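Local atomic coordinates of chitin deacetylase 1 (Bombyx mori, PDB entry 5ZNT), a protein that hydrolyses the N-acetamido groups of N-acetyl-D-glucosamine residues in chitin, using a zinc ion and yielding chitosan and acetate. Residues 62-65 with 71-74; 297-302 with 317-322; 218-223 with 243-248. One frame throughout, in Å; residues are numbered along the deposited sequence.

Overall arrangement
All three contacts belong to the carbohydrate esterase 4 part and lie away from the zinc site. Along the chain interaction 1 closes first, then interaction 3, then interaction 2. Interactions 1 and 2 are neighbours, their centres about 12 Å apart, at the parallel sheet: 71-74 leads into strand 75-78, 297-302 holds strand 298-300, and both strands pair with 38-45. Lys73 N probably donates to Phe300 O, Ile72 packs on Phe300 and Lys73 lies against Thr302. Interaction 3, on helix 243-258, is centred about 26 and about 27 Å from the centres of interactions 1 and 2. Interactions 1 and 2 lie at the sheet, while interaction 3 is a light, weakly bonded contact at the periphery.

Interaction 1. Residues 62-65 with 71-74; sequences GKRK and DIKA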
ATOM      1  N   GLY A  62       2.439 -19.523  -3.870  1.00 37.47           N
ATOM      2  CA  GLY A  62       3.660 -20.161  -3.417  1.00 36.86           C
ATOM      3  C   GLY A  62       4.566 -20.656  -4.522  1.00 33.82           C
ATOM      4  O   GLY A  62       5.615 -21.234  -4.227  1.00 45.17           O
ATOM      5  N   LYS A  63       4.195 -20.445  -5.782  1.00 37.11           N
ATOM      6  CA  LYS A  63       5.010 -20.809  -6.933  1.00 36.85           C
ATOM      7  C   LYS A  63       5.611 -19.615  -7.666  1.00 42.23           C
ATOM      8  O   LYS A  63       6.444 -19.817  -8.554  1.00 42.39           O
ATOM      9  CB  LYS A  63       4.180 -21.611  -7.943  1.00 39.31           C
ATOM     10  CG  LYS A  63       3.330 -22.708  -7.326  1.00 51.73           C
ATOM     11  CD  LYS A  63       3.719 -24.081  -7.847  1.00 59.21           C
ATOM     12  CE  LYS A  63       2.649 -25.112  -7.514  1.00 56.45           C
ATOM     13  NZ  LYS A  63       1.401 -24.852  -8.279  1.00 57.84           N
ATOM     14  N   ARG A  64       5.182 -18.391  -7.367  1.00 29.51           N
ATOM     15  CA  ARG A  64       5.719 -17.194  -8.008  1.00 25.49           C
ATOM     16  C   ARG A  64       6.790 -16.636  -7.080  1.00 26.75           C
ATOM     17  O   ARG A  64       6.492 -16.268  -5.941  1.00 23.50           O
ATOM     18  CB  ARG A  64       4.609 -16.175  -8.280  1.00 25.76           C
ATOM     19  CG  ARG A  64       3.487 -16.750  -9.158  1.00 25.47           C
ATOM     20  CD  ARG A  64       2.382 -15.759  -9.545  1.00 18.80           C
ATOM     21  NE  ARG A  64       1.731 -16.235 -10.768  1.00 21.47           N
ATOM     22  CZ  ARG A  64       0.582 -16.898 -10.813  1.00 23.45           C
ATOM     23  NH1 ARG A  64      -0.122 -17.121  -9.692  1.00 27.15           N
ATOM     24  NH2 ARG A  64       0.127 -17.310 -11.996  1.00 23.22           N
ATOM     25  N   LYS A  65       8.040 -16.621  -7.545  1.00 21.39           N
ATOM     26  CA  LYS A  65       9.180 -16.292  -6.699  1.00 23.94           C
ATOM     27  C   LYS A  65       9.968 -15.145  -7.306  1.00 19.80           C
ATOM     28  O   LYS A  65      10.140 -15.086  -8.523  1.00 24.53           O
ATOM     29  CB  LYS A  65      10.133 -17.488  -6.527  1.00 26.61           C
ATOM     30  CG  LYS A  65       9.459 -18.798  -6.231  1.00 35.16           C
ATOM     31  CD  LYS A  65       9.387 -19.050  -4.752  1.00 33.91           C
ATOM     32  CE  LYS A  65       8.966 -20.492  -4.473  1.00 28.78           C
ATOM     33  NZ  LYS A  65       8.522 -20.587  -3.084  1.00 28.93           N
ATOM     34  N   ASP A  71       8.859 -16.102  -2.193  1.00 25.29           N
ATOM     35  CA  ASP A  71       7.533 -15.813  -2.731  1.00 23.61           C
ATOM     36  C   ASP A  71       7.356 -14.310  -2.933  1.00 19.10           C
ATOM     37  O   ASP A  71       7.801 -13.502  -2.122  1.00 21.92           O
ATOM     38  CB  ASP A  71       6.451 -16.331  -1.781  1.00 22.63           C
ATOM     39  CG  ASP A  71       6.476 -17.850  -1.643  1.00 30.48           C
ATOM     40  OD1 ASP A  71       6.782 -18.546  -2.624  1.00 32.09           O
ATOM     41  OD2 ASP A  71       6.159 -18.340  -0.559  1.00 37.33           O
ATOM     42  N   ILE A  72       6.712 -13.940  -4.040  1.00 19.15           N
ATOM     43  CA  ILE A  72       6.357 -12.539  -4.244  1.00 18.85           C
ATOM     44  C   ILE A  72       5.453 -12.075  -3.102  1.00 20.27           C
ATOM     45  O   ILE A  72       4.678 -12.855  -2.538  1.00 19.35           O
ATOM     46  CB  ILE A  72       5.681 -12.323  -5.608  1.00 19.76           C
ATOM     47  CG1 ILE A  72       4.401 -13.145  -5.747  1.00 18.01           C
ATOM     48  CG2 ILE A  72       6.631 -12.692  -6.731  1.00 17.12           C
ATOM     49  CD1 ILE A  72       3.631 -12.762  -7.047  1.00 19.30           C
ATOM     50  N   LYS A  73       5.583 -10.806  -2.732  1.00 20.60           N
ATOM     51  CA  LYS A  73       4.855 -10.258  -1.593  1.00 19.49           C
ATOM     52  C   LYS A  73       4.085  -9.019  -2.023  1.00 18.30           C
ATOM     53  O   LYS A  73       4.554  -8.240  -2.857  1.00 16.66           O
ATOM     54  CB  LYS A  73       5.786  -9.880  -0.439  1.00 18.34           C
ATOM     55  CG  LYS A  73       6.681 -11.021   0.080  1.00 21.47           C
ATOM     56  CD  LYS A  73       5.839 -12.217   0.563  1.00 20.97           C
ATOM     57  CE  LYS A  73       6.710 -13.153   1.425  1.00 22.80           C
ATOM     58  NZ  LYS A  73       7.968 -13.533   0.694  1.00 22.36           N
ATOM     59  N   ALA A  74       2.906  -8.833  -1.417  1.00 21.59           N
ATOM     60  CA  ALA A  74       2.034  -7.694  -1.677  1.00 17.19           C
ATOM     61  C   ALA A  74       1.710  -6.989  -0.360  1.00 17.24           C
ATOM     62  O   ALA A  74       2.053  -7.461   0.728  1.00 17.53           O
ATOM     63  CB  ALA A  74       0.744  -8.145  -2.406  1.00 16.23           C
TER
HETATM   64  O   HOH W   1       4.409 -17.346  -4.748  1.00 37.26           O
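Lys65 and Asp71 lie side by side with their side chains pointing the same way, and their charged ends close into a salt bridge. The lysine starts from a CB that is directed away from 71-74, but a bend at chi2 (-94°) brings the rest of the chain back. CD then comes 3.4 Å from Asp71 OD1, CE runs past the same oxygen, and NZ ends 2.7 Å from Asp71 OD1, on the syn side of the carboxylate but well out of its plane. The ammonium also donates to Gly62 O at 3.2 Å, from above the carbonyl plane. NZ thus serves both acceptors; Gly62 O and Asp71 OD1 are 3.3 Å apart, and the shared positive charge probably eases their proximity. The other carboxylate oxygen, Asp71 OD2, is bonded to Ser330.

Behind this polar end a single backbone bridge joins the segments. Ile72 N donates to Arg64 O at 3.0 Å, nearly straight at 163°, and a water donates to the same carbonyl while reaching Asp71 OD1 weakly. Beside the bridge, Ile72 CD1 rests on Arg64 CB at 3.8 Å; the arginine then extends away to a salt bridge with Asp289. The bridge joins the outgoing and returning limbs of the helix-to-strand loop in a beta-alpha-beta crossover, made of strand 38-45, helix 53-59 and the parallel strand 75-78, and helix 278-294 covers its apolar side, with Leu292 against both Arg64 and Ile72.

Interaction 2. Residues 297-302 with 317-322; sequences DVYFVT and TEAKNF
The phenol end of Tyr299 carries this contact, reaching from strand 298-300 to the end of the short, weakly bonded helix 316-319 that follows helix 303-311, where it meets Ala319 and Lys320. The closer-packed part is at Ala319. Its methyl lies 3.9 Å from Tyr299 CZ and about as far from the hydroxyl, approaching the ring obliquely. The tyrosine CB is directed toward 317-322, and with CG anti to the carbonyl carbon (chi1 -78°) the ring carries its OH up to the backbone that follows the alanine. There Tyr299 OH stands 3.6 Å from Ala319 C and 3.5 Å from Lys320 N.

The chain turns sharply just at this place: a type I beta turn runs from Ala319 to Phe322, closed by a bond of 3.2 Å from Phe322 N to Ala319 O, so a compact bend of backbone is presented to the tyrosine. Trp325 meets the Tyr299 ring with the planes at about 45° and the Phe322 ring edge to face, and Asn66 and Pro67 also touch Tyr299. In the central parallel sheet strand 298-300 pairs in parallel with strand 38-45, through backbone bonds to Gln38 and Ile40.

On the solvent side the contact is looser. Lys320 lends only the root of its side chain, CG at 3.8 Å from Tyr299 OH, and its chain, bent at chi3, then leads the ammonium group away from the strand.

With 106 Å² buried and no polar bond between the segments, the attraction is probably mainly dispersive and rests on the fit of ring against methyl and turn.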
ATOM      1  N   ASP A 297      16.092  -9.059 -12.441  1.00 22.95           N
ATOM      2  CA  ASP A 297      16.298  -7.776 -11.777  1.00 25.46           C
ATOM      3  C   ASP A 297      14.986  -7.096 -11.378  1.00 23.94           C
ATOM      4  O   ASP A 297      14.969  -5.879 -11.170  1.00 25.00           O
ATOM      5  CB  ASP A 297      17.123  -6.846 -12.681  1.00 23.60           C
ATOM      6  CG  ASP A 297      16.516  -6.684 -14.064  1.00 30.26           C
ATOM      7  OD1 ASP A 297      15.489  -7.337 -14.355  1.00 27.81           O
ATOM      8  OD2 ASP A 297      17.068  -5.904 -14.879  1.00 32.13           O
ATOM      9  N   VAL A 298      13.894  -7.854 -11.259  1.00 23.93           N
ATOM     10  CA  VAL A 298      12.579  -7.321 -10.897  1.00 23.29           C
ATOM     11  C   VAL A 298      12.111  -8.047  -9.636  1.00 22.21           C
ATOM     12  O   VAL A 298      12.107  -9.282  -9.597  1.00 22.59           O
ATOM     13  CB  VAL A 298      11.561  -7.491 -12.043  1.00 22.82           C
ATOM     14  CG1 VAL A 298      10.115  -7.180 -11.568  1.00 20.66           C
ATOM     15  CG2 VAL A 298      11.924  -6.597 -13.240  1.00 22.54           C
ATOM     16  N   TYR A 299      11.721  -7.286  -8.614  1.00 19.04           N
ATOM     17  CA  TYR A 299      11.247  -7.834  -7.339  1.00 18.49           C
ATOM     18  C   TYR A 299       9.857  -7.285  -7.015  1.00 23.03           C
ATOM     19  O   TYR A 299       9.661  -6.066  -6.990  1.00 20.90           O
ATOM     20  CB  TYR A 299      12.183  -7.462  -6.189  1.00 17.08           C
ATOM     21  CG  TYR A 299      13.449  -8.276  -6.116  1.00 22.10           C
ATOM     22  CD1 TYR A 299      14.498  -8.050  -7.015  1.00 21.87           C
ATOM     23  CD2 TYR A 299      13.611  -9.255  -5.139  1.00 21.53           C
ATOM     24  CE1 TYR A 299      15.683  -8.793  -6.942  1.00 24.49           C
ATOM     25  CE2 TYR A 299      14.785  -9.995  -5.057  1.00 24.86           C
ATOM     26  CZ  TYR A 299      15.810  -9.757  -5.961  1.00 27.24           C
ATOM     27  OH  TYR A 299      16.966 -10.491  -5.863  1.00 27.67           O
ATOM     28  N   PHE A 300       8.915  -8.189  -6.730  1.00 21.22           N
ATOM     29  CA  PHE A 300       7.604  -7.822  -6.185  1.00 19.98           C
ATOM     30  C   PHE A 300       7.720  -7.843  -4.672  1.00 19.62           C
ATOM     31  O   PHE A 300       7.874  -8.914  -4.072  1.00 20.98           O
ATOM     32  CB  PHE A 300       6.532  -8.796  -6.663  1.00 18.80           C
ATOM     33  CG  PHE A 300       6.298  -8.752  -8.146  1.00 19.45           C
ATOM     34  CD1 PHE A 300       7.147  -9.423  -9.011  1.00 15.95           C
ATOM     35  CD2 PHE A 300       5.229  -8.038  -8.676  1.00 22.08           C
ATOM     36  CE1 PHE A 300       6.944  -9.377 -10.381  1.00 21.22           C
ATOM     37  CE2 PHE A 300       5.005  -8.011 -10.052  1.00 21.88           C
ATOM     38  CZ  PHE A 300       5.872  -8.666 -10.900  1.00 20.97           C
ATOM     39  N   VAL A 301       7.676  -6.657  -4.055  1.00 21.03           N
ATOM     40  CA  VAL A 301       7.954  -6.483  -2.640  1.00 17.72           C
ATOM     41  C   VAL A 301       6.837  -5.683  -1.967  1.00 21.61           C
ATOM     42  O   VAL A 301       6.027  -5.014  -2.621  1.00 17.99           O
ATOM     43  CB  VAL A 301       9.316  -5.779  -2.428  1.00 23.07           C
ATOM     44  CG1 VAL A 301      10.476  -6.667  -2.950  1.00 23.15           C
ATOM     45  CG2 VAL A 301       9.315  -4.440  -3.143  1.00 21.89           C
ATOM     46  N   THR A 302       6.820  -5.737  -0.635  1.00 21.44           N
ATOM     47  CA  THR A 302       5.895  -4.911   0.133  1.00 18.82           C
ATOM     48  C   THR A 302       6.359  -3.458   0.147  1.00 22.79           C
ATOM     49  O   THR A 302       7.499  -3.130  -0.199  1.00 21.51           O
ATOM     50  CB  THR A 302       5.779  -5.408   1.568  1.00 16.44           C
ATOM     51  OG1 THR A 302       6.997  -5.130   2.267  1.00 18.38           O
ATOM     52  CG2 THR A 302       5.517  -6.915   1.615  1.00 17.49           C
ATOM     53  N   THR A 317      22.810  -7.318  -7.905  1.00 35.80           N
ATOM     54  CA  THR A 317      23.587  -8.470  -7.452  1.00 35.84           C
ATOM     55  C   THR A 317      23.477  -8.651  -5.944  1.00 33.63           C
ATOM     56  O   THR A 317      23.305  -9.774  -5.458  1.00 36.99           O
ATOM     57  CB  THR A 317      25.052  -8.332  -7.865  1.00 38.00           C
ATOM     58  OG1 THR A 317      25.134  -8.027  -9.267  1.00 39.39           O
ATOM     59  CG2 THR A 317      25.769  -9.634  -7.611  1.00 43.04           C
ATOM     60  N   GLU A 318      23.558  -7.558  -5.190  1.00 31.63           N
ATOM     61  CA  GLU A 318      23.429  -7.659  -3.746  1.00 34.58           C
ATOM     62  C   GLU A 318      22.008  -8.007  -3.307  1.00 35.07           C
ATOM     63  O   GLU A 318      21.828  -8.556  -2.212  1.00 33.22           O
ATOM     64  CB  GLU A 318      23.875  -6.345  -3.109  1.00 37.01           C
ATOM     65  CG  GLU A 318      25.335  -5.994  -3.407  1.00 40.82           C
ATOM     66  CD  GLU A 318      25.635  -4.544  -3.131  1.00 42.70           C
ATOM     67  OE1 GLU A 318      24.690  -3.731  -3.226  1.00 40.86           O
ATOM     68  OE2 GLU A 318      26.800  -4.213  -2.813  1.00 45.58           O
ATOM     69  N   ALA A 319      21.000  -7.703  -4.131  1.00 32.92           N
ATOM     70  CA  ALA A 319      19.615  -7.867  -3.689  1.00 30.51           C
ATOM     71  C   ALA A 319      19.276  -9.317  -3.359  1.00 32.53           C
ATOM     72  O   ALA A 319      18.411  -9.568  -2.506  1.00 29.89           O
ATOM     73  CB  ALA A 319      18.663  -7.330  -4.763  1.00 25.44           C
ATOM     74  N   LYS A 320      19.967 -10.274  -3.986  1.00 34.60           N
ATOM     75  CA  LYS A 320      19.668 -11.689  -3.784  1.00 32.89           C
ATOM     76  C   LYS A 320      19.815 -12.112  -2.331  1.00 34.11           C
ATOM     77  O   LYS A 320      19.135 -13.045  -1.890  1.00 35.09           O
ATOM     78  CB  LYS A 320      20.582 -12.553  -4.652  1.00 40.97           C
ATOM     79  CG  LYS A 320      20.155 -12.627  -6.097  1.00 44.99           C
ATOM     80  CD  LYS A 320      21.136 -13.446  -6.942  1.00 47.25           C
ATOM     81  CE  LYS A 320      22.520 -12.777  -6.984  1.00 50.44           C
ATOM     82  NZ  LYS A 320      23.470 -13.427  -7.935  1.00 58.64           N
ATOM     83  N   ASN A 321      20.706 -11.471  -1.575  1.00 31.66           N
ATOM     84  CA  ASN A 321      20.926 -11.858  -0.187  1.00 37.10           C
ATOM     85  C   ASN A 321      20.555 -10.745   0.787  1.00 35.02           C
ATOM     86  O   ASN A 321      20.945 -10.796   1.957  1.00 32.81           O
ATOM     87  CB  ASN A 321      22.380 -12.303   0.023  1.00 45.23           C
ATOM     88  CG  ASN A 321      23.378 -11.323  -0.555  1.00 50.99           C
ATOM     89  OD1 ASN A 321      23.497 -10.190  -0.089  1.00 54.38           O
ATOM     90  ND2 ASN A 321      24.078 -11.742  -1.600  1.00 59.92           N
ATOM     91  N   PHE A 322      19.802  -9.747   0.326  1.00 33.24           N
ATOM     92  CA  PHE A 322      19.307  -8.676   1.189  1.00 26.75           C
ATOM     93  C   PHE A 322      18.307  -9.251   2.190  1.00 28.61           C
ATOM     94  O   PHE A 322      17.231  -9.729   1.806  1.00 30.61           O
ATOM     95  CB  PHE A 322      18.677  -7.593   0.320  1.00 25.89           C
ATOM     96  CG  PHE A 322      18.376  -6.319   1.046  1.00 32.45           C
ATOM     97  CD1 PHE A 322      19.280  -5.787   1.955  1.00 28.66           C
ATOM     98  CD2 PHE A 322      17.180  -5.640   0.809  1.00 24.34           C
ATOM     99  CE1 PHE A 322      19.005  -4.591   2.613  1.00 30.75           C
ATOM    100  CE2 PHE A 322      16.897  -4.446   1.454  1.00 23.26           C
ATOM    101  CZ  PHE A 322      17.806  -3.916   2.359  1.00 31.05           C
TER

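Interaction 3. Residues 218-223 with 243-248; sequences RREDPS and GDQFYN
A surface contact between two polar side chains, Glu220 and Gln245, joins the loop after strand 209-214 to the first turns of helix 243-258. Glu220 OE1 takes a hydrogen bond from Gln245 NE2 at 3.1 Å, but the angle at the hydrogen is only 131° and the bond is weak. The carboxylate and amide planes are turned 78° against each other, so the two flat groups meet almost at right angles. The CA atoms of Glu220 and Gln245 are 7.2 Å apart, and the two extended side chains cross at a slant. Glu220 has CG anti to the backbone N (chi1 -160°), and CG of Gln245 passes 3.7 Å from Glu220 OE1.

The other end of the amide is used at the start of the helix. Gln245 OE1 accepts from the backbone N of Leu241, a bond that largely sets the amide's rotation and turns NE2 to Glu220. Separately, the backbone N of Gln245 is bonded to Thr242 OG1 in the first turn. Helix 243-258 runs on to strand 265-270 of the central parallel sheet, in the barrel-like alpha/beta fold of family 4 deacetylases, and the contact lies at the outer start of this helix-to-strand unit. A leucine in place of Gln245 would probably leave Glu220 without this donor and the backbone N of Leu241 without its acceptor.

A water-mediated link runs beside the first: a water donates weakly to Glu220 O at 3.5 Å and accepts weakly from Asn248 ND2 at 3.4 Å. One turn earlier, Asp244 OD2 takes another weak bond from Asn248 ND2. Within the loop, the CA of Pro222 lies over the centre of the Arg219 guanidinium at 3.7 Å, while that group forms a salt bridge with Asp217.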
ATOM      1  N   ARG A 218      -2.243   5.710 -19.220  1.00 26.62           N
ATOM      2  CA  ARG A 218      -3.289   4.838 -19.732  1.00 30.17           C
ATOM      3  C   ARG A 218      -3.424   4.901 -21.252  1.00 37.15           C
ATOM      4  O   ARG A 218      -4.345   4.288 -21.802  1.00 34.83           O
ATOM      5  CB  ARG A 218      -4.618   5.219 -19.099  1.00 31.32           C
ATOM      6  CG  ARG A 218      -4.986   6.598 -19.555  1.00 39.88           C
ATOM      7  CD  ARG A 218      -6.424   6.862 -19.430  1.00 49.94           C
ATOM      8  NE  ARG A 218      -6.726   7.340 -18.097  1.00 44.56           N
ATOM      9  CZ  ARG A 218      -7.890   7.872 -17.768  1.00 62.11           C
ATOM     10  NH1 ARG A 218      -8.837   7.993 -18.701  1.00 61.81           N
ATOM     11  NH2 ARG A 218      -8.103   8.282 -16.518  1.00 55.36           N
ATOM     12  N   ARG A 219      -2.556   5.647 -21.938  1.00 37.89           N
ATOM     13  CA  ARG A 219      -2.705   5.821 -23.379  1.00 38.30           C
ATOM     14  C   ARG A 219      -2.552   4.482 -24.085  1.00 41.66           C
ATOM     15  O   ARG A 219      -1.546   3.788 -23.904  1.00 41.64           O
ATOM     16  CB  ARG A 219      -1.677   6.826 -23.900  1.00 41.86           C
ATOM     17  CG  ARG A 219      -2.055   8.279 -23.648  1.00 40.18           C
ATOM     18  CD  ARG A 219      -0.932   9.192 -24.110  1.00 41.92           C
ATOM     19  NE  ARG A 219       0.354   8.759 -23.573  1.00 42.25           N
ATOM     20  CZ  ARG A 219       1.536   9.143 -24.046  1.00 46.93           C
ATOM     21  NH1 ARG A 219       1.604   9.974 -25.081  1.00 49.34           N
ATOM     22  NH2 ARG A 219       2.652   8.685 -23.491  1.00 46.02           N
ATOM     23  N   GLU A 220      -3.563   4.118 -24.881  1.00 44.86           N
ATOM     24  CA  GLU A 220      -3.523   2.856 -25.615  1.00 49.61           C
ATOM     25  C   GLU A 220      -2.416   2.861 -26.663  1.00 50.08           C
ATOM     26  O   GLU A 220      -1.845   1.811 -26.977  1.00 55.72           O
ATOM     27  CB  GLU A 220      -4.883   2.597 -26.264  1.00 48.60           C
ATOM     28  CG  GLU A 220      -5.146   1.148 -26.640  1.00 55.92           C
ATOM     29  CD  GLU A 220      -6.611   0.894 -26.966  1.00 60.14           C
ATOM     30  OE1 GLU A 220      -6.946  -0.222 -27.437  1.00 59.55           O
ATOM     31  OE2 GLU A 220      -7.432   1.815 -26.741  1.00 61.53           O
ATOM     32  N   ASP A 221      -2.076   4.036 -27.184  1.00 55.19           N
ATOM     33  CA  ASP A 221      -0.995   4.199 -28.148  1.00 57.93           C
ATOM     34  C   ASP A 221      -0.092   5.320 -27.655  1.00 62.67           C
ATOM     35  O   ASP A 221      -0.236   6.479 -28.067  1.00 64.00           O
ATOM     36  CB  ASP A 221      -1.543   4.497 -29.542  1.00 67.31           C
ATOM     37  CG  ASP A 221      -0.499   4.332 -30.619  1.00 78.96           C
ATOM     38  OD1 ASP A 221       0.444   3.532 -30.409  1.00 74.96           O
ATOM     39  OD2 ASP A 221      -0.612   5.010 -31.665  1.00 80.92           O
ATOM     40  N   PRO A 222       0.861   5.006 -26.767  1.00 63.32           N
ATOM     41  CA  PRO A 222       1.707   6.056 -26.172  1.00 60.06           C
ATOM     42  C   PRO A 222       2.618   6.755 -27.174  1.00 67.19           C
ATOM     43  O   PRO A 222       3.340   7.695 -26.817  1.00 63.70           O
ATOM     44  CB  PRO A 222       2.531   5.290 -25.126  1.00 55.50           C
ATOM     45  CG  PRO A 222       1.773   4.004 -24.881  1.00 52.62           C
ATOM     46  CD  PRO A 222       1.119   3.676 -26.182  1.00 55.43           C
ATOM     47  N   SER A 223       2.593   6.305 -28.432  1.00 75.04           N
ATOM     48  CA  SER A 223       3.445   6.867 -29.477  1.00 77.52           C
ATOM     49  C   SER A 223       3.006   8.248 -29.955  1.00 75.13           C
ATOM     50  O   SER A 223       3.852   9.005 -30.449  1.00 73.88           O
ATOM     51  CB  SER A 223       3.499   5.913 -30.668  1.00 75.10           C
ATOM     52  OG  SER A 223       2.246   5.280 -30.848  1.00 78.73           O
ATOM     53  N   GLY A 243      -8.484  -7.741 -21.706  1.00 34.83           N
ATOM     54  CA  GLY A 243      -7.249  -8.304 -21.183  1.00 36.31           C
ATOM     55  C   GLY A 243      -6.023  -7.895 -21.973  1.00 33.26           C
ATOM     56  O   GLY A 243      -4.968  -7.621 -21.391  1.00 31.47           O
ATOM     57  N   ASP A 244      -6.138  -7.836 -23.303  1.00 37.91           N
ATOM     58  CA  ASP A 244      -5.000  -7.415 -24.121  1.00 31.47           C
ATOM     59  C   ASP A 244      -4.594  -5.982 -23.819  1.00 33.77           C
ATOM     60  O   ASP A 244      -3.397  -5.671 -23.741  1.00 31.47           O
ATOM     61  CB  ASP A 244      -5.320  -7.553 -25.609  1.00 40.05           C
ATOM     62  CG  ASP A 244      -4.064  -7.648 -26.455  1.00 59.89           C
ATOM     63  OD1 ASP A 244      -3.345  -8.665 -26.304  1.00 57.70           O
ATOM     64  OD2 ASP A 244      -3.778  -6.704 -27.244  1.00 62.43           O
ATOM     65  N   GLN A 245      -5.577  -5.085 -23.684  1.00 31.35           N
ATOM     66  CA  GLN A 245      -5.261  -3.700 -23.343  1.00 35.77           C
ATOM     67  C   GLN A 245      -4.550  -3.619 -21.998  1.00 29.42           C
ATOM     68  O   GLN A 245      -3.576  -2.873 -21.849  1.00 30.09           O
ATOM     69  CB  GLN A 245      -6.531  -2.846 -23.317  1.00 35.82           C
ATOM     70  CG  GLN A 245      -7.186  -2.631 -24.672  1.00 47.30           C
ATOM     71  CD  GLN A 245      -8.579  -1.999 -24.569  1.00 49.49           C
ATOM     72  OE1 GLN A 245      -9.175  -1.950 -23.491  1.00 42.67           O
ATOM     73  NE2 GLN A 245      -9.104  -1.527 -25.705  1.00 52.36           N
ATOM     74  N   PHE A 246      -5.043  -4.374 -21.010  1.00 30.39           N
ATOM     75  CA  PHE A 246      -4.433  -4.399 -19.682  1.00 26.77           C
ATOM     76  C   PHE A 246      -3.004  -4.928 -19.748  1.00 23.81           C
ATOM     77  O   PHE A 246      -2.095  -4.362 -19.127  1.00 24.28           O
ATOM     78  CB  PHE A 246      -5.281  -5.265 -18.746  1.00 27.76           C
ATOM     79  CG  PHE A 246      -4.858  -5.206 -17.287  1.00 25.69           C
ATOM     80  CD1 PHE A 246      -4.265  -4.064 -16.761  1.00 26.83           C
ATOM     81  CD2 PHE A 246      -5.061  -6.286 -16.453  1.00 25.91           C
ATOM     82  CE1 PHE A 246      -3.885  -4.010 -15.429  1.00 24.44           C
ATOM     83  CE2 PHE A 246      -4.669  -6.237 -15.103  1.00 24.01           C
ATOM     84  CZ  PHE A 246      -4.081  -5.098 -14.609  1.00 18.94           C
ATOM     85  N   TYR A 247      -2.790  -6.004 -20.511  1.00 26.08           N
ATOM     86  CA  TYR A 247      -1.444  -6.546 -20.680  1.00 23.81           C
ATOM     87  C   TYR A 247      -0.498  -5.494 -21.263  1.00 26.26           C
ATOM     88  O   TYR A 247       0.576  -5.234 -20.710  1.00 25.38           O
ATOM     89  CB  TYR A 247      -1.505  -7.816 -21.539  1.00 28.37           C
ATOM     90  CG  TYR A 247      -0.130  -8.331 -21.920  1.00 32.22           C
ATOM     91  CD1 TYR A 247       0.642  -9.067 -21.019  1.00 32.51           C
ATOM     92  CD2 TYR A 247       0.412  -8.044 -23.173  1.00 34.44           C
ATOM     93  CE1 TYR A 247       1.916  -9.516 -21.370  1.00 32.45           C
ATOM     94  CE2 TYR A 247       1.683  -8.485 -23.531  1.00 33.08           C
ATOM     95  CZ  TYR A 247       2.422  -9.214 -22.633  1.00 33.48           C
ATOM     96  OH  TYR A 247       3.672  -9.621 -23.011  1.00 34.25           O
ATOM     97  N   ASN A 248      -0.904  -4.823 -22.345  1.00 28.52           N
ATOM     98  CA  ASN A 248      -0.037  -3.796 -22.926  1.00 29.75           C
ATOM     99  C   ASN A 248       0.147  -2.621 -21.972  1.00 28.80           C
ATOM    100  O   ASN A 248       1.234  -2.042 -21.887  1.00 27.18           O
ATOM    101  CB  ASN A 248      -0.609  -3.327 -24.269  1.00 33.46           C
ATOM    102  CG  ASN A 248      -0.677  -4.457 -25.294  1.00 34.14           C
ATOM    103  OD1 ASN A 248       0.184  -5.330 -25.318  1.00 33.67           O
ATOM    104  ND2 ASN A 248      -1.704  -4.452 -26.120  1.00 35.87           N
TER
HETATM  105  O   HOH W   2      -2.956  -1.284 -25.929  1.00 42.42           O